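Local coordinates for uncharacterized protein (PDB 5BNI) that is the porcine form of CD38, a member of the ADP-ribosyl cyclase family, with a parallel beta sheet at the heart of one part of its fold, at residues V75-T80 against Q156-G161. Numbering follows the deposited sequence.
Sequences VFWSKT and QVFLNG
Trp77 and Phe158, on neighbouring parallel strands, show how a bridged pair can turn two flat side chains into one layered block. The six-membered ring of the indole lies over one face of the Phe158 ring as an offset stack, planes 18° apart and centroids separated by 4.4 Å. Because each ring is slid toward the rim of the other, the bulge of Phe158 CB sits over the face of the indole's six-membered ring, 3.7 Å from its centroid, as a CH-pi contact. As a bridged pair the two project from the same face of the sheet, and their matching chi1 (-74° and -73°, CG anti to the carbonyl carbon) swings both rings the same way, letting them lie nearly parallel. Val75, on that face too, fills the notch beside them: its CG1 meets the edge of the Phe158 ring in plane, 3.6 Å from CD2, while CG2 rests against the Gln156 chain. On the other face, Phe76 CB sits 3.7 Å from Val157 CG2, and Ser78 CB touches Leu159 CD2; Phe173, from helix 172-177, packs over this side. Between the faces, Phe76 grips the partner strand twice, its N donating to Gln156 O at 2.8 Å and its O receiving Phe158 N at 2.7 Å in a nearly straight bond. Gln91 holds the indole NE1, and Phe158 also stacks with Trp192 of strand 186-195. This is the edge of the four-stranded parallel sheet of an ADP-ribosyl cyclase fold, where strand 74-77 docks alongside strand 153-160.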
loop_
_atom_site.group_PDB
_atom_site.type_symbol
_atom_site.label_atom_id
_atom_site.label_comp_id
_atom_site.label_asym_id
_atom_site.label_seq_id
_atom_site.Cartn_x
_atom_site.Cartn_y
_atom_site.Cartn_z
ATOM N N VAL A 75 2.867 3.232 -8.711
ATOM C CA VAL A 75 3.217 4.478 -8.025
ATOM C C VAL A 75 3.234 4.312 -6.504
ATOM O O VAL A 75 2.553 3.451 -5.953
ATOM C CB VAL A 75 2.241 5.598 -8.414
ATOM C CG1 VAL A 75 2.511 6.839 -7.601
ATOM C CG2 VAL A 75 2.420 5.922 -9.876
ATOM N N PHE A 76 4.012 5.153 -5.841
ATOM C CA PHE A 76 4.118 5.156 -4.389
ATOM C C PHE A 76 4.066 6.581 -3.877
ATOM O O PHE A 76 4.748 7.457 -4.409
ATOM C CB PHE A 76 5.449 4.531 -3.943
ATOM C CG PHE A 76 5.556 3.063 -4.231
ATOM C CD1 PHE A 76 4.848 2.142 -3.474
ATOM C CD2 PHE A 76 6.333 2.601 -5.275
ATOM C CE1 PHE A 76 4.912 0.787 -3.760
ATOM C CE2 PHE A 76 6.398 1.250 -5.574
ATOM C CZ PHE A 76 5.687 0.341 -4.809
ATOM N N TRP A 77 3.255 6.821 -2.859
ATOM C CA TRP A 77 3.196 8.136 -2.225
ATOM C C TRP A 77 3.771 7.928 -0.843
ATOM O O TRP A 77 3.149 7.250 -0.024
ATOM C CB TRP A 77 1.743 8.642 -2.172
ATOM C CG TRP A 77 1.294 9.083 -3.531
ATOM C CD1 TRP A 77 0.928 8.271 -4.575
ATOM C CD2 TRP A 77 1.259 10.415 -4.038
ATOM N NE1 TRP A 77 0.671 9.011 -5.694
ATOM C CE2 TRP A 77 0.860 10.335 -5.397
ATOM C CE3 TRP A 77 1.515 11.675 -3.485
ATOM C CZ2 TRP A 77 0.720 11.462 -6.207
ATOM C CZ3 TRP A 77 1.376 12.801 -4.295
ATOM C CH2 TRP A 77 0.986 12.682 -5.643
ATOM N N SER A 78 4.967 8.471 -0.601
ATOM C CA SER A 78 5.641 8.295 0.692
ATOM C C SER A 78 5.543 9.557 1.517
ATOM O O SER A 78 6.043 10.597 1.120
ATOM C CB SER A 78 7.107 7.884 0.513
ATOM O OG SER A 78 7.742 7.704 1.770
ATOM N N LYS A 79 4.884 9.451 2.667
ATOM C CA LYS A 79 4.664 10.588 3.553
ATOM C C LYS A 79 4.002 11.716 2.772
ATOM O O LYS A 79 4.039 12.886 3.173
ATOM C CB LYS A 79 5.990 11.035 4.175
ATOM C CG LYS A 79 6.662 9.954 5.027
ATOM C CD LYS A 79 8.170 10.149 5.089
ATOM C CE LYS A 79 8.581 11.287 6.004
ATOM N NZ LYS A 79 8.611 10.852 7.429
ATOM N N THR A 80 3.391 11.348 1.650
ATOM C CA THR A 80 2.735 12.298 0.773
ATOM C C THR A 80 1.349 11.785 0.357
ATOM O O THR A 80 0.781 12.218 -0.651
ATOM C CB THR A 80 3.590 12.520 -0.478
ATOM O OG1 THR A 80 3.046 13.592 -1.250
ATOM C CG2 THR A 80 3.618 11.271 -1.305
ATOM N N GLN A 156 7.521 4.928 -9.871
ATOM C CA GLN A 156 7.703 6.259 -9.319
ATOM C C GLN A 156 7.194 6.404 -7.912
ATOM O O GLN A 156 6.186 5.795 -7.522
ATOM C CB GLN A 156 7.055 7.307 -10.217
ATOM C CG GLN A 156 5.832 6.839 -10.942
ATOM C CD GLN A 156 5.511 7.735 -12.121
ATOM O OE1 GLN A 156 6.408 8.212 -12.818
ATOM N NE2 GLN A 156 4.223 7.966 -12.349
ATOM N N VAL A 157 7.906 7.219 -7.146
ATOM C CA VAL A 157 7.555 7.492 -5.758
ATOM C C VAL A 157 7.484 8.996 -5.610
ATOM O O VAL A 157 8.398 9.719 -6.021
ATOM C CB VAL A 157 8.567 6.878 -4.732
ATOM C CG1 VAL A 157 9.962 7.448 -4.917
ATOM C CG2 VAL A 157 8.077 7.121 -3.305
ATOM N N PHE A 158 6.384 9.463 -5.036
ATOM C CA PHE A 158 6.204 10.875 -4.815
ATOM C C PHE A 158 6.617 11.230 -3.386
ATOM O O PHE A 158 6.097 10.672 -2.411
ATOM C CB PHE A 158 4.757 11.274 -5.123
ATOM C CG PHE A 158 4.436 11.277 -6.599
ATOM C CD1 PHE A 158 4.733 12.382 -7.382
ATOM C CD2 PHE A 158 3.866 10.156 -7.215
ATOM C CE1 PHE A 158 4.467 12.381 -8.764
ATOM C CE2 PHE A 158 3.607 10.146 -8.588
ATOM C CZ PHE A 158 3.901 11.267 -9.365
ATOM N N LEU A 159 7.578 12.150 -3.281
ATOM C CA LEU A 159 8.118 12.575 -1.999
ATOM C C LEU A 159 7.825 14.015 -1.668
ATOM O O LEU A 159 7.532 14.820 -2.545
ATOM C CB LEU A 159 9.626 12.367 -1.982
ATOM C CG LEU A 159 10.012 10.909 -2.178
ATOM C CD1 LEU A 159 11.482 10.810 -2.536
ATOM C CD2 LEU A 159 9.650 10.089 -0.939
ATOM N N ASN A 160 7.934 14.340 -0.392
ATOM C CA ASN A 160 7.655 15.677 0.105
ATOM C C ASN A 160 8.919 16.523 0.224
ATOM O O ASN A 160 9.872 16.152 0.915
ATOM C CB ASN A 160 6.985 15.576 1.474
ATOM C CG ASN A 160 6.218 16.825 1.844
ATOM O OD1 ASN A 160 6.058 17.716 0.971
ATOM N ND2 ASN A 160 5.759 16.892 3.008
ATOM N N GLY A 161 8.920 17.668 -0.445
ATOM C CA GLY A 161 10.065 18.553 -0.395
ATOM C C GLY A 161 9.931 19.633 0.650
ATOM O O GLY A 161 10.831 20.439 0.833
#